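PDB 5HR4: MmeI from Methylophilus methylotrophus, which is a type IIL restriction-modification enzyme that probably methylates adenine in DNA at N6, with S-adenosyl-L-methionine as the methyl donor. Local coordinates for residues M169-H173 against L186-L190; F210-E215 against L279-S284; E220-A226 against Q270-R276; V235-E240 against F254-N258. One frame throughout, in Å; residues are numbered along the deposited sequence.

Contact 1 (M169-H173 against L186-L190); sequences MGKLH and LELYL
His173 is held between Leu186, Glu187 and Leu190. The methyl CD2 of Leu186 sits over one face of the imidazole, 3.7 Å from the ring centroid and displaced toward the rim, a CH-pi contact. Glu187 approaches the same ring at its edge: OE2 lies in the ring plane and accepts a weak hydrogen bond from His173 NE2 at 3.3 Å, bent to 146° at the hydrogen. Leu190 takes the base of the side chain, its CD2 lying 3.6 Å from His173 CB, and extends the apolar surface toward Leu172, whose CD2 is 4.3 Å from Leu190 CD1, and Met169, whose CG is 4.3 Å from Leu190 CD2. Helices 163-178 and 183-200, which carry these residues, form a helical hairpin; the two short segments run at 143° to each other, near antiparallel, and their axes stay 11.1 Å apart, a spacing filled by side chains. The His173 ring spans it because CG stands anti to the backbone N (chi1 165°), which carries the imidazole across to the other helix. Glu187 starts away from the contact and returns through a bend at chi2, bringing its carboxylate back to the ring edge. Further out, Phe417 of helix 416-440 meets the His173 ring and also touches Glu187 and Leu190, so the hairpin packs here on the methyltransferase part of the chain. The side chain of Met169 also touches Leu194 and Leu197, farther along helix 183-200.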
loop_
_atom_site.group_PDB
_atom_site.type_symbol
_atom_site.label_atom_id
_atom_site.label_comp_id
_atom_site.label_asym_id
_atom_site.label_seq_id
_atom_site.Cartn_x
_atom_site.Cartn_y
_atom_site.Cartn_z
ATOM N N MET A 169 -14.815 -17.088 12.889
ATOM C CA MET A 169 -14.965 -16.250 14.070
ATOM C C MET A 169 -15.476 -14.865 13.701
ATOM O O MET A 169 -16.318 -14.295 14.409
ATOM C CB MET A 169 -13.630 -16.165 14.810
ATOM C CG MET A 169 -13.557 -15.073 15.851
ATOM S SD MET A 169 -12.343 -15.429 17.139
ATOM C CE MET A 169 -13.472 -15.962 18.424
ATOM N N GLY A 170 -14.991 -14.315 12.589
ATOM C CA GLY A 170 -15.540 -13.067 12.086
ATOM C C GLY A 170 -17.032 -13.135 11.814
ATOM O O GLY A 170 -17.763 -12.185 12.103
ATOM N N LYS A 171 -17.512 -14.257 11.260
ATOM C CA LYS A 171 -18.947 -14.343 10.971
ATOM C C LYS A 171 -19.763 -14.407 12.265
ATOM O O LYS A 171 -20.880 -13.878 12.333
ATOM C CB LYS A 171 -19.257 -15.539 10.059
ATOM N N LEU A 172 -19.215 -15.032 13.304
ATOM C CA LEU A 172 -19.855 -15.000 14.615
ATOM C C LEU A 172 -20.044 -13.566 15.079
ATOM O O LEU A 172 -21.132 -13.180 15.527
ATOM C CB LEU A 172 -19.011 -15.777 15.622
ATOM C CG LEU A 172 -19.567 -15.778 17.041
ATOM C CD1 LEU A 172 -20.863 -16.541 17.036
ATOM C CD2 LEU A 172 -18.535 -16.374 18.028
ATOM N N HIS A 173 -18.987 -12.760 14.960
ATOM C CA HIS A 173 -19.055 -11.340 15.277
ATOM C C HIS A 173 -20.204 -10.660 14.540
ATOM O O HIS A 173 -21.090 -10.070 15.161
ATOM C CB HIS A 173 -17.709 -10.704 14.941
ATOM C CG HIS A 173 -17.723 -9.210 14.877
ATOM N ND1 HIS A 173 -18.375 -8.511 13.882
ATOM C CD2 HIS A 173 -17.104 -8.284 15.647
ATOM C CE1 HIS A 173 -18.176 -7.217 14.059
ATOM N NE2 HIS A 173 -17.407 -7.054 15.122
ATOM N N LEU A 186 -19.641 -5.340 21.694
ATOM C CA LEU A 186 -19.372 -6.391 20.717
ATOM C C LEU A 186 -17.866 -6.637 20.564
ATOM O O LEU A 186 -17.394 -7.764 20.735
ATOM C CB LEU A 186 -20.016 -6.031 19.377
ATOM C CG LEU A 186 -19.736 -7.025 18.255
ATOM C CD1 LEU A 186 -20.384 -8.371 18.542
ATOM C CD2 LEU A 186 -20.196 -6.465 16.932
ATOM N N GLU A 187 -17.099 -5.573 20.292
ATOM C CA GLU A 187 -15.667 -5.705 20.062
ATOM C C GLU A 187 -14.965 -6.364 21.239
ATOM O O GLU A 187 -14.098 -7.229 21.051
ATOM C CB GLU A 187 -15.041 -4.336 19.793
ATOM C CG GLU A 187 -15.855 -3.371 18.947
ATOM C CD GLU A 187 -16.250 -3.915 17.575
ATOM O OE1 GLU A 187 -17.041 -3.237 16.866
ATOM O OE2 GLU A 187 -15.785 -5.020 17.207
ATOM N N LEU A 188 -15.305 -5.956 22.465
ATOM C CA LEU A 188 -14.627 -6.518 23.626
ATOM C C LEU A 188 -15.192 -7.879 24.011
ATOM O O LEU A 188 -14.448 -8.731 24.517
ATOM C CB LEU A 188 -14.703 -5.540 24.792
ATOM C CG LEU A 188 -14.262 -5.868 26.226
ATOM C CD1 LEU A 188 -12.888 -6.497 26.305
ATOM C CD2 LEU A 188 -14.271 -4.582 26.997
ATOM N N TYR A 189 -16.486 -8.115 23.780
ATOM C CA TYR A 189 -17.024 -9.460 23.969
ATOM C C TYR A 189 -16.218 -10.468 23.165
ATOM O O TYR A 189 -15.791 -11.505 23.685
ATOM C CB TYR A 189 -18.489 -9.502 23.548
ATOM C CG TYR A 189 -19.313 -10.626 24.147
ATOM C CD1 TYR A 189 -19.352 -11.876 23.549
ATOM C CD2 TYR A 189 -20.085 -10.418 25.288
ATOM C CE1 TYR A 189 -20.111 -12.904 24.079
ATOM C CE2 TYR A 189 -20.840 -11.438 25.828
ATOM C CZ TYR A 189 -20.852 -12.685 25.227
ATOM O OH TYR A 189 -21.622 -13.712 25.762
ATOM N N LEU A 190 -15.951 -10.146 21.900
ATOM C CA LEU A 190 -15.373 -11.129 20.991
ATOM C C LEU A 190 -13.902 -11.359 21.311
ATOM O O LEU A 190 -13.438 -12.501 21.433
ATOM C CB LEU A 190 -15.555 -10.654 19.553
ATOM C CG LEU A 190 -15.452 -11.764 18.507
ATOM C CD1 LEU A 190 -16.791 -12.502 18.337
ATOM C CD2 LEU A 190 -14.944 -11.202 17.192
#

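Contact 2 (F210-E215 against L279-S284); sequences FQEYIE and LLDLCS. With CA (calcium ion), chain G.
The calcium site borders this helix-helix contact, in which helix 209-217 packs against the C-terminal part of helix 273-283. Cys283 O binds the calcium ion at 2.3 Å, and a water on the same ion donates a hydrogen bond to Gln211 OE1 at 3.2 Å. Gln211 is thus a second-shell residue, its extended chain passing alongside Cys283 CB. Its NE2 is modelled very close to Glu215 OE2, one helical turn on, so the details of that bond are doubtful. Gln158, Asp201 and Leu285 complete the protein ligands of the metal.

The two helical segments run nearly antiparallel, at 148°, with axes 10.0 Å apart. Leu280 CD2 pushes between Ile214 and Glu215, 3.7 Å from Ile214 CG2 and 3.6 Å from Glu215 CG. With CG2 anti to its backbone N, Ile214 offers that methyl to Leu280, while CD1, on the other branch, reaches Leu279 CD2 at 4.1 Å. Cys283 SG makes an oblique sulfur-aromatic contact with Phe210, 5.0 Å from the ring centroid. Ile214 CD1 lies over one face of that ring, and Cys196 and Glu200 of helix 183-200 also touch Phe210.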
loop_
_atom_site.group_PDB
_atom_site.type_symbol
_atom_site.label_atom_id
_atom_site.label_comp_id
_atom_site.label_asym_id
_atom_site.label_seq_id
_atom_site.Cartn_x
_atom_site.Cartn_y
_atom_site.Cartn_z
ATOM N N PHE A 210 -13.020 -24.308 29.024
ATOM C CA PHE A 210 -14.067 -23.504 28.414
ATOM C C PHE A 210 -15.002 -24.367 27.585
ATOM O O PHE A 210 -16.226 -24.285 27.727
ATOM C CB PHE A 210 -13.450 -22.403 27.558
ATOM C CG PHE A 210 -14.443 -21.429 27.038
ATOM C CD1 PHE A 210 -15.433 -20.930 27.869
ATOM C CD2 PHE A 210 -14.394 -21.002 25.723
ATOM C CE1 PHE A 210 -16.363 -20.042 27.398
ATOM C CE2 PHE A 210 -15.313 -20.102 25.246
ATOM C CZ PHE A 210 -16.297 -19.619 26.085
ATOM N N GLN A 211 -14.442 -25.206 26.710
ATOM C CA GLN A 211 -15.284 -26.030 25.850
ATOM C C GLN A 211 -16.122 -26.994 26.671
ATOM O O GLN A 211 -17.323 -27.153 26.421
ATOM C CB GLN A 211 -14.442 -26.805 24.831
ATOM C CG GLN A 211 -15.309 -27.715 23.951
ATOM C CD GLN A 211 -14.513 -28.504 22.938
ATOM O OE1 GLN A 211 -13.461 -28.062 22.483
ATOM N NE2 GLN A 211 -15.014 -29.683 22.572
ATOM N N GLU A 212 -15.512 -27.641 27.666
ATOM C CA GLU A 212 -16.262 -28.604 28.460
ATOM C C GLU A 212 -17.411 -27.925 29.185
ATOM O O GLU A 212 -18.524 -28.463 29.233
ATOM C CB GLU A 212 -15.338 -29.317 29.445
ATOM C CG GLU A 212 -14.369 -30.293 28.770
ATOM C CD GLU A 212 -13.138 -30.614 29.621
ATOM O OE1 GLU A 212 -13.227 -30.532 30.875
ATOM O OE2 GLU A 212 -12.081 -30.938 29.021
ATOM N N TYR A 213 -17.174 -26.727 29.725
ATOM C CA TYR A 213 -18.235 -26.030 30.443
ATOM C C TYR A 213 -19.419 -25.778 29.521
ATOM O O TYR A 213 -20.560 -26.143 29.836
ATOM C CB TYR A 213 -17.710 -24.718 31.036
ATOM C CG TYR A 213 -18.735 -24.019 31.898
ATOM C CD1 TYR A 213 -18.728 -24.155 33.285
ATOM C CD2 TYR A 213 -19.730 -23.232 31.325
ATOM C CE1 TYR A 213 -19.685 -23.516 34.068
ATOM C CE2 TYR A 213 -20.679 -22.602 32.091
ATOM C CZ TYR A 213 -20.661 -22.744 33.456
ATOM O OH TYR A 213 -21.626 -22.092 34.200
ATOM N N ILE A 214 -19.159 -25.172 28.363
ATOM C CA ILE A 214 -20.205 -24.940 27.377
ATOM C C ILE A 214 -20.920 -26.246 27.033
ATOM O O ILE A 214 -22.153 -26.301 26.970
ATOM C CB ILE A 214 -19.596 -24.264 26.134
ATOM C CG1 ILE A 214 -18.877 -22.977 26.541
ATOM C CG2 ILE A 214 -20.657 -23.944 25.098
ATOM C CD1 ILE A 214 -18.233 -22.257 25.392
ATOM N N GLU A 215 -20.169 -27.325 26.832
ATOM C CA GLU A 215 -20.805 -28.576 26.433
ATOM C C GLU A 215 -21.622 -29.220 27.551
ATOM O O GLU A 215 -22.531 -30.004 27.256
ATOM C CB GLU A 215 -19.759 -29.568 25.931
ATOM C CG GLU A 215 -19.133 -29.199 24.588
ATOM C CD GLU A 215 -17.965 -30.109 24.215
ATOM O OE1 GLU A 215 -17.535 -30.903 25.084
ATOM O OE2 GLU A 215 -17.478 -30.027 23.055
ATOM N N LEU A 279 -19.479 -21.464 18.074
ATOM C CA LEU A 279 -18.510 -21.231 19.141
ATOM C C LEU A 279 -17.900 -22.535 19.648
ATOM O O LEU A 279 -16.709 -22.575 19.974
ATOM C CB LEU A 279 -19.164 -20.459 20.295
ATOM C CG LEU A 279 -18.263 -20.111 21.498
ATOM C CD1 LEU A 279 -17.064 -19.267 21.095
ATOM C CD2 LEU A 279 -19.079 -19.400 22.586
ATOM N N LEU A 280 -18.694 -23.603 19.749
ATOM C CA LEU A 280 -18.108 -24.904 20.052
ATOM C C LEU A 280 -17.212 -25.367 18.908
ATOM O O LEU A 280 -16.181 -26.016 19.125
ATOM C CB LEU A 280 -19.210 -25.928 20.312
ATOM C CG LEU A 280 -19.883 -25.866 21.673
ATOM C CD1 LEU A 280 -21.064 -26.838 21.729
ATOM C CD2 LEU A 280 -18.862 -26.162 22.753
ATOM N N ASP A 281 -17.607 -25.044 17.678
ATOM C CA ASP A 281 -16.769 -25.298 16.516
ATOM C C ASP A 281 -15.395 -24.666 16.680
ATOM O O ASP A 281 -14.369 -25.310 16.439
ATOM C CB ASP A 281 -17.466 -24.747 15.284
ATOM C CG ASP A 281 -17.229 -25.572 14.094
ATOM O OD1 ASP A 281 -16.149 -25.401 13.487
ATOM O OD2 ASP A 281 -18.128 -26.384 13.777
ATOM N N LEU A 282 -15.357 -23.389 17.070
ATOM C CA LEU A 282 -14.072 -22.735 17.284
ATOM C C LEU A 282 -13.302 -23.399 18.423
ATOM O O LEU A 282 -12.073 -23.536 18.357
ATOM C CB LEU A 282 -14.287 -21.244 17.551
ATOM C CG LEU A 282 -14.747 -20.389 16.364
ATOM C CD1 LEU A 282 -14.972 -18.953 16.788
ATOM C CD2 LEU A 282 -13.720 -20.442 15.247
ATOM N N CYS A 283 -14.008 -23.841 19.470
ATOM C CA CYS A 283 -13.320 -24.470 20.598
ATOM C C CYS A 283 -12.578 -25.722 20.165
ATOM O O CYS A 283 -11.479 -26.001 20.656
ATOM C CB CYS A 283 -14.300 -24.830 21.715
ATOM S SG CYS A 283 -15.026 -23.444 22.568
ATOM N N SER A 284 -13.170 -26.502 19.261
ATOM C CA SER A 284 -12.567 -27.789 18.948
ATOM C C SER A 284 -11.245 -27.662 18.198
ATOM O O SER A 284 -10.515 -28.653 18.113
ATOM C CB SER A 284 -13.542 -28.655 18.154
ATOM O OG SER A 284 -13.756 -28.106 16.876
HETATM CA CA CA G . -9.357 -26.080 21.462
HETATM O O HOH W 1 -10.635 -26.926 23.316
#

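Contact 3 (E220-A226 against Q270-R276); sequences EDGSDLA and QFDKAMR
This is a close backbone-to-backbone contact with apolar packing beside it, where the turn leading into helix 225-235 lies against the start of helix 273-283. The chains come nearest at Gly222 and Asp272, whose CA atoms are 4.2 Å apart. Gly222 has a positive phi (74°), which by itself favours glycine, and its CA comes within 3.8 Å of Asp272 O. Next to the turn, Leu225 CD2 sits over one face of the Phe271 ring, 3.6 Å from its centroid and 16° off the normal, a CH-pi contact. Ala226 CB meets the same ring at its edge, 3.8 Å from Phe271 CD1.

Both segments hold the beginnings of helices. Asp272 is the N-cap of helix 273-283: its OD1 accepts from Met275 N at 3.1 Å, on the syn side, though well out of the carboxylate plane. A water joins the two chains, accepting from Ala226 N and Phe271 N and probably donating to Gly222 O. Farther along helix 273-283, Arg276 is extended from CG to NE, which carries the guanidinium past Gly222 CA to Glu220, whose CA lies over one face of the group, 3.4 Å from Arg276 NH1. Arg276 NH2 goes on to donate to Ile214 O in helix 209-217. Glu220 and Lys273, both exposed, run side by side; Glu220 OE2 is 3.5 Å from Lys273 CE, while its distance to the Lys273 nitrogen NZ is 4.7 Å.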
loop_
_atom_site.group_PDB
_atom_site.type_symbol
_atom_site.label_atom_id
_atom_site.label_comp_id
_atom_site.label_asym_id
_atom_site.label_seq_id
_atom_site.Cartn_x
_atom_site.Cartn_y
_atom_site.Cartn_z
ATOM N N GLU A 220 -28.554 -26.960 24.723
ATOM C CA GLU A 220 -28.240 -27.191 23.314
ATOM C C GLU A 220 -28.850 -26.127 22.405
ATOM O O GLU A 220 -28.284 -25.829 21.346
ATOM C CB GLU A 220 -28.714 -28.579 22.895
ATOM C CG GLU A 220 -28.574 -28.857 21.412
ATOM C CD GLU A 220 -29.422 -30.030 20.974
ATOM O OE1 GLU A 220 -30.046 -30.657 21.859
ATOM O OE2 GLU A 220 -29.468 -30.323 19.759
ATOM N N ASP A 221 -29.993 -25.546 22.791
ATOM C CA ASP A 221 -30.629 -24.515 21.976
ATOM C C ASP A 221 -29.963 -23.151 22.107
ATOM O O ASP A 221 -30.392 -22.206 21.444
ATOM C CB ASP A 221 -32.110 -24.402 22.335
ATOM C CG ASP A 221 -32.344 -24.089 23.813
ATOM O OD1 ASP A 221 -31.433 -24.293 24.645
ATOM O OD2 ASP A 221 -33.461 -23.639 24.149
ATOM N N GLY A 222 -28.928 -23.022 22.937
ATOM C CA GLY A 222 -28.216 -21.768 23.074
ATOM C C GLY A 222 -28.944 -20.696 23.844
ATOM O O GLY A 222 -28.455 -19.565 23.909
ATOM N N SER A 223 -30.094 -21.024 24.445
ATOM C CA SER A 223 -30.922 -20.009 25.097
ATOM C C SER A 223 -30.231 -19.415 26.323
ATOM O O SER A 223 -30.307 -18.205 26.556
ATOM C CB SER A 223 -32.275 -20.613 25.481
ATOM O OG SER A 223 -32.115 -21.674 26.416
ATOM N N ASP A 224 -29.537 -20.244 27.105
ATOM C CA ASP A 224 -28.909 -19.816 28.349
ATOM C C ASP A 224 -27.419 -19.499 28.218
ATOM O O ASP A 224 -26.795 -19.114 29.212
ATOM C CB ASP A 224 -29.120 -20.889 29.434
ATOM C CG ASP A 224 -28.327 -22.176 29.173
ATOM O OD1 ASP A 224 -27.952 -22.458 28.007
ATOM O OD2 ASP A 224 -28.092 -22.921 30.152
ATOM N N LEU A 225 -26.835 -19.625 27.026
ATOM C CA LEU A 225 -25.381 -19.539 26.922
ATOM C C LEU A 225 -24.861 -18.178 27.355
ATOM O O LEU A 225 -23.806 -18.086 27.997
ATOM C CB LEU A 225 -24.928 -19.835 25.498
ATOM C CG LEU A 225 -23.448 -19.581 25.270
ATOM C CD1 LEU A 225 -22.585 -20.492 26.170
ATOM C CD2 LEU A 225 -23.161 -19.821 23.809
ATOM N N ALA A 226 -25.576 -17.105 27.016
ATOM C CA ALA A 226 -25.019 -15.789 27.283
ATOM C C ALA A 226 -25.065 -15.433 28.757
ATOM O O ALA A 226 -24.275 -14.585 29.196
ATOM C CB ALA A 226 -25.736 -14.722 26.467
ATOM N N GLN A 270 -27.120 -12.772 23.497
ATOM C CA GLN A 270 -28.101 -13.836 23.331
ATOM C C GLN A 270 -27.672 -14.719 22.172
ATOM O O GLN A 270 -27.274 -14.214 21.119
ATOM C CB GLN A 270 -29.511 -13.285 23.093
ATOM C CG GLN A 270 -30.579 -14.369 22.999
ATOM C CD GLN A 270 -30.762 -15.163 24.292
ATOM O OE1 GLN A 270 -29.857 -15.267 25.119
ATOM N NE2 GLN A 270 -31.949 -15.721 24.471
ATOM N N PHE A 271 -27.735 -16.029 22.382
ATOM C CA PHE A 271 -27.273 -17.010 21.418
ATOM C C PHE A 271 -28.447 -17.888 20.986
ATOM O O PHE A 271 -29.491 -17.933 21.639
ATOM C CB PHE A 271 -26.138 -17.886 22.003
ATOM C CG PHE A 271 -24.805 -17.183 22.142
ATOM C CD1 PHE A 271 -24.518 -16.412 23.256
ATOM C CD2 PHE A 271 -23.812 -17.345 21.185
ATOM C CE1 PHE A 271 -23.279 -15.779 23.393
ATOM C CE2 PHE A 271 -22.565 -16.713 21.318
ATOM C CZ PHE A 271 -22.310 -15.927 22.420
ATOM N N ASP A 272 -28.273 -18.584 19.863
ATOM C CA ASP A 272 -29.174 -19.684 19.547
ATOM C C ASP A 272 -28.363 -20.942 19.245
ATOM O O ASP A 272 -27.156 -20.996 19.526
ATOM C CB ASP A 272 -30.096 -19.312 18.382
ATOM C CG ASP A 272 -29.335 -19.063 17.086
ATOM O OD1 ASP A 272 -28.087 -18.951 17.127
ATOM O OD2 ASP A 272 -29.994 -18.974 16.020
ATOM N N LYS A 273 -29.016 -21.951 18.666
ATOM C CA LYS A 273 -28.359 -23.227 18.408
ATOM C C LYS A 273 -27.129 -23.048 17.521
ATOM O O LYS A 273 -26.036 -23.523 17.852
ATOM C CB LYS A 273 -29.365 -24.197 17.779
ATOM C CG LYS A 273 -28.868 -25.627 17.590
ATOM C CD LYS A 273 -30.032 -26.612 17.538
ATOM C CE LYS A 273 -29.576 -27.997 17.113
ATOM N NZ LYS A 273 -29.060 -27.966 15.705
ATOM N N ALA A 274 -27.278 -22.332 16.404
ATOM C CA ALA A 274 -26.191 -22.265 15.429
ATOM C C ALA A 274 -25.029 -21.421 15.934
ATOM O O ALA A 274 -23.868 -21.714 15.616
ATOM C CB ALA A 274 -26.699 -21.710 14.099
ATOM N N MET A 275 -25.318 -20.344 16.681
ATOM C CA MET A 275 -24.239 -19.539 17.253
ATOM C C MET A 275 -23.520 -20.304 18.349
ATOM O O MET A 275 -22.316 -20.111 18.555
ATOM C CB MET A 275 -24.757 -18.211 17.811
ATOM C CG MET A 275 -25.338 -17.238 16.800
ATOM S SD MET A 275 -26.518 -16.082 17.592
ATOM C CE MET A 275 -25.426 -14.735 18.037
ATOM N N ARG A 276 -24.234 -21.169 19.065
ATOM C CA ARG A 276 -23.551 -22.003 20.044
ATOM C C ARG A 276 -22.649 -23.010 19.351
ATOM O O ARG A 276 -21.514 -23.241 19.786
ATOM C CB ARG A 276 -24.556 -22.717 20.938
ATOM C CG ARG A 276 -23.890 -23.520 22.029
ATOM C CD ARG A 276 -24.899 -23.955 23.045
ATOM N NE ARG A 276 -24.406 -25.015 23.913
ATOM C CZ ARG A 276 -24.484 -26.306 23.624
ATOM N NH1 ARG A 276 -25.026 -26.704 22.473
ATOM N NH2 ARG A 276 -24.017 -27.197 24.489
HETATM O O HOH W 2 -27.579 -17.381 25.315
#

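Contact 4 (V235-E240 against F254-N258); sequences VLNTPE and FPYIN
Leu236 and Tyr256 shape the fit between these two loops. Leu236 CD2 is the bump on one side: it enters a hollow made by Phe254 CB, the carbonyl of Pro255 and Ile257 CG1, lying 3.3 Å from Pro255 O and 3.8 Å from Ile257 CG1. The Leu236 and Ile257 side chains run side by side in the same direction, and both touch Phe262 of helix 259-262. On the other flank the Tyr256 ring is the flat surface. Pro239 lies over one of its faces, with CB 4.2 Å from the ring centroid and nearly on the normal, while Asn237 O sits at the ring edge, 3.2 Å from Tyr256 CE1. CG of Tyr256 is anti to its backbone N (chi1 167°), which lays the ring beneath the proline.

A type I beta turn from Val235 to Thr238 presents Leu236 O to the other loop, where it accepts from both Ile257 N (2.8 Å) and Asn258 N (3.1 Å), the latter in the carbonyl plane. Asn258 ND2 adds a weak bond to Asn237 OD1, with the two amide planes 51° apart. One carbonyl gripped by two successive amides, with apolar packing on both flanks, implies a defined fit between loops that lack regular secondary structure.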
loop_
_atom_site.group_PDB
_atom_site.type_symbol
_atom_site.label_atom_id
_atom_site.label_comp_id
_atom_site.label_asym_id
_atom_site.label_seq_id
_atom_site.Cartn_x
_atom_site.Cartn_y
_atom_site.Cartn_z
ATOM N N VAL A 235 -16.219 -13.994 36.839
ATOM C CA VAL A 235 -15.270 -14.806 37.603
ATOM C C VAL A 235 -13.841 -14.483 37.195
ATOM O O VAL A 235 -12.994 -14.180 38.044
ATOM C CB VAL A 235 -15.553 -16.308 37.438
ATOM C CG1 VAL A 235 -14.375 -17.108 38.003
ATOM C CG2 VAL A 235 -16.825 -16.692 38.147
ATOM N N LEU A 236 -13.544 -14.549 35.891
ATOM C CA LEU A 236 -12.196 -14.265 35.395
ATOM C C LEU A 236 -11.654 -12.904 35.842
ATOM O O LEU A 236 -10.458 -12.639 35.628
ATOM C CB LEU A 236 -12.176 -14.335 33.873
ATOM C CG LEU A 236 -12.510 -15.680 33.228
ATOM C CD1 LEU A 236 -12.744 -15.482 31.741
ATOM C CD2 LEU A 236 -11.378 -16.685 33.461
ATOM N N ASN A 237 -12.493 -12.036 36.440
ATOM C CA ASN A 237 -12.052 -10.763 37.005
ATOM C C ASN A 237 -12.026 -10.774 38.525
ATOM O O ASN A 237 -11.625 -9.771 39.127
ATOM C CB ASN A 237 -12.951 -9.610 36.540
ATOM C CG ASN A 237 -12.251 -8.231 36.616
ATOM O OD1 ASN A 237 -11.043 -8.095 36.328
ATOM N ND2 ASN A 237 -13.019 -7.200 36.995
ATOM N N THR A 238 -12.436 -11.879 39.153
ATOM C CA THR A 238 -12.584 -11.960 40.598
ATOM C C THR A 238 -11.456 -12.795 41.172
ATOM O O THR A 238 -11.404 -14.004 40.907
ATOM C CB THR A 238 -13.929 -12.579 40.984
ATOM O OG1 THR A 238 -15.002 -11.738 40.537
ATOM C CG2 THR A 238 -14.007 -12.751 42.495
ATOM N N PRO A 239 -10.557 -12.222 41.967
ATOM C CA PRO A 239 -9.552 -13.045 42.653
ATOM C C PRO A 239 -10.212 -14.133 43.485
ATOM O O PRO A 239 -11.370 -14.023 43.890
ATOM C CB PRO A 239 -8.796 -12.042 43.529
ATOM C CG PRO A 239 -9.663 -10.838 43.580
ATOM C CD PRO A 239 -10.468 -10.802 42.335
ATOM N N GLU A 240 -9.463 -15.205 43.719
ATOM C CA GLU A 240 -10.043 -16.374 44.376
ATOM C C GLU A 240 -10.501 -16.059 45.792
ATOM O O GLU A 240 -11.421 -16.709 46.301
ATOM C CB GLU A 240 -9.033 -17.523 44.360
ATOM C CG GLU A 240 -8.486 -17.746 42.946
ATOM C CD GLU A 240 -8.142 -19.189 42.657
ATOM O OE1 GLU A 240 -7.505 -19.833 43.528
ATOM O OE2 GLU A 240 -8.506 -19.673 41.554
ATOM N N PHE A 254 -11.856 -21.812 36.946
ATOM C CA PHE A 254 -11.223 -20.856 36.043
ATOM C C PHE A 254 -10.364 -19.875 36.823
ATOM O O PHE A 254 -10.791 -19.366 37.859
ATOM C CB PHE A 254 -12.267 -20.072 35.251
ATOM C CG PHE A 254 -12.928 -20.864 34.181
ATOM C CD1 PHE A 254 -12.430 -20.853 32.890
ATOM C CD2 PHE A 254 -14.036 -21.630 34.460
ATOM C CE1 PHE A 254 -13.033 -21.597 31.892
ATOM C CE2 PHE A 254 -14.645 -22.373 33.471
ATOM C CZ PHE A 254 -14.139 -22.362 32.185
ATOM N N PRO A 255 -9.172 -19.567 36.338
ATOM C CA PRO A 255 -8.268 -18.708 37.112
ATOM C C PRO A 255 -8.741 -17.269 37.091
ATOM O O PRO A 255 -9.538 -16.865 36.246
ATOM C CB PRO A 255 -6.935 -18.850 36.370
ATOM C CG PRO A 255 -7.376 -19.060 34.904
ATOM C CD PRO A 255 -8.647 -19.870 34.986
ATOM N N TYR A 256 -8.195 -16.491 38.013
ATOM C CA TYR A 256 -8.308 -15.036 37.966
ATOM C C TYR A 256 -7.371 -14.468 36.894
ATOM O O TYR A 256 -6.176 -14.805 36.854
ATOM C CB TYR A 256 -7.996 -14.474 39.360
ATOM C CG TYR A 256 -7.749 -12.982 39.466
ATOM C CD1 TYR A 256 -8.761 -12.056 39.206
ATOM C CD2 TYR A 256 -6.504 -12.493 39.873
ATOM C CE1 TYR A 256 -8.525 -10.679 39.318
ATOM C CE2 TYR A 256 -6.261 -11.126 39.987
ATOM C CZ TYR A 256 -7.269 -10.217 39.714
ATOM O OH TYR A 256 -7.008 -8.850 39.829
ATOM N N ILE A 257 -7.908 -13.620 36.006
ATOM C CA ILE A 257 -7.150 -13.091 34.871
ATOM C C ILE A 257 -6.948 -11.570 34.972
ATOM O O ILE A 257 -5.832 -11.069 34.796
ATOM C CB ILE A 257 -7.820 -13.478 33.534
ATOM C CG1 ILE A 257 -7.989 -14.991 33.451
ATOM C CG2 ILE A 257 -6.991 -13.004 32.362
ATOM C CD1 ILE A 257 -6.688 -15.689 33.076
ATOM N N ASN A 258 -8.029 -10.820 35.178
ATOM C CA ASN A 258 -8.030 -9.370 35.479
ATOM C C ASN A 258 -7.485 -8.602 34.286
ATOM O O ASN A 258 -7.838 -8.901 33.134
ATOM C CB ASN A 258 -7.281 -9.083 36.719
ATOM C CG ASN A 258 -7.432 -7.637 37.180
ATOM O OD1 ASN A 258 -6.631 -7.178 38.005
ATOM N ND2 ASN A 258 -8.468 -6.911 36.668
#

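Overall arrangement
From the N terminus, contact 1 comes first: it pairs helices 163-178 and 183-200 across a short connection and closes before the others open. Contact 2 then closes a long loop, from helix 209-217 to the end of helix 273-283. Contact 3 lies within that loop, joining the start of helix 225-235 to the start of helix 273-283, and contact 4 lies within both, tying the loops on either side of helix 249-252. None cross. Helix 273-283 serves contacts 2 and 3, which meet through Ile214 and Leu225. Contact 1 touches contact 2 through Met169 and Leu282, and contact 3 through Tyr189 and Phe271; Phe254 of contact 4 reaches Phe210 of contact 2.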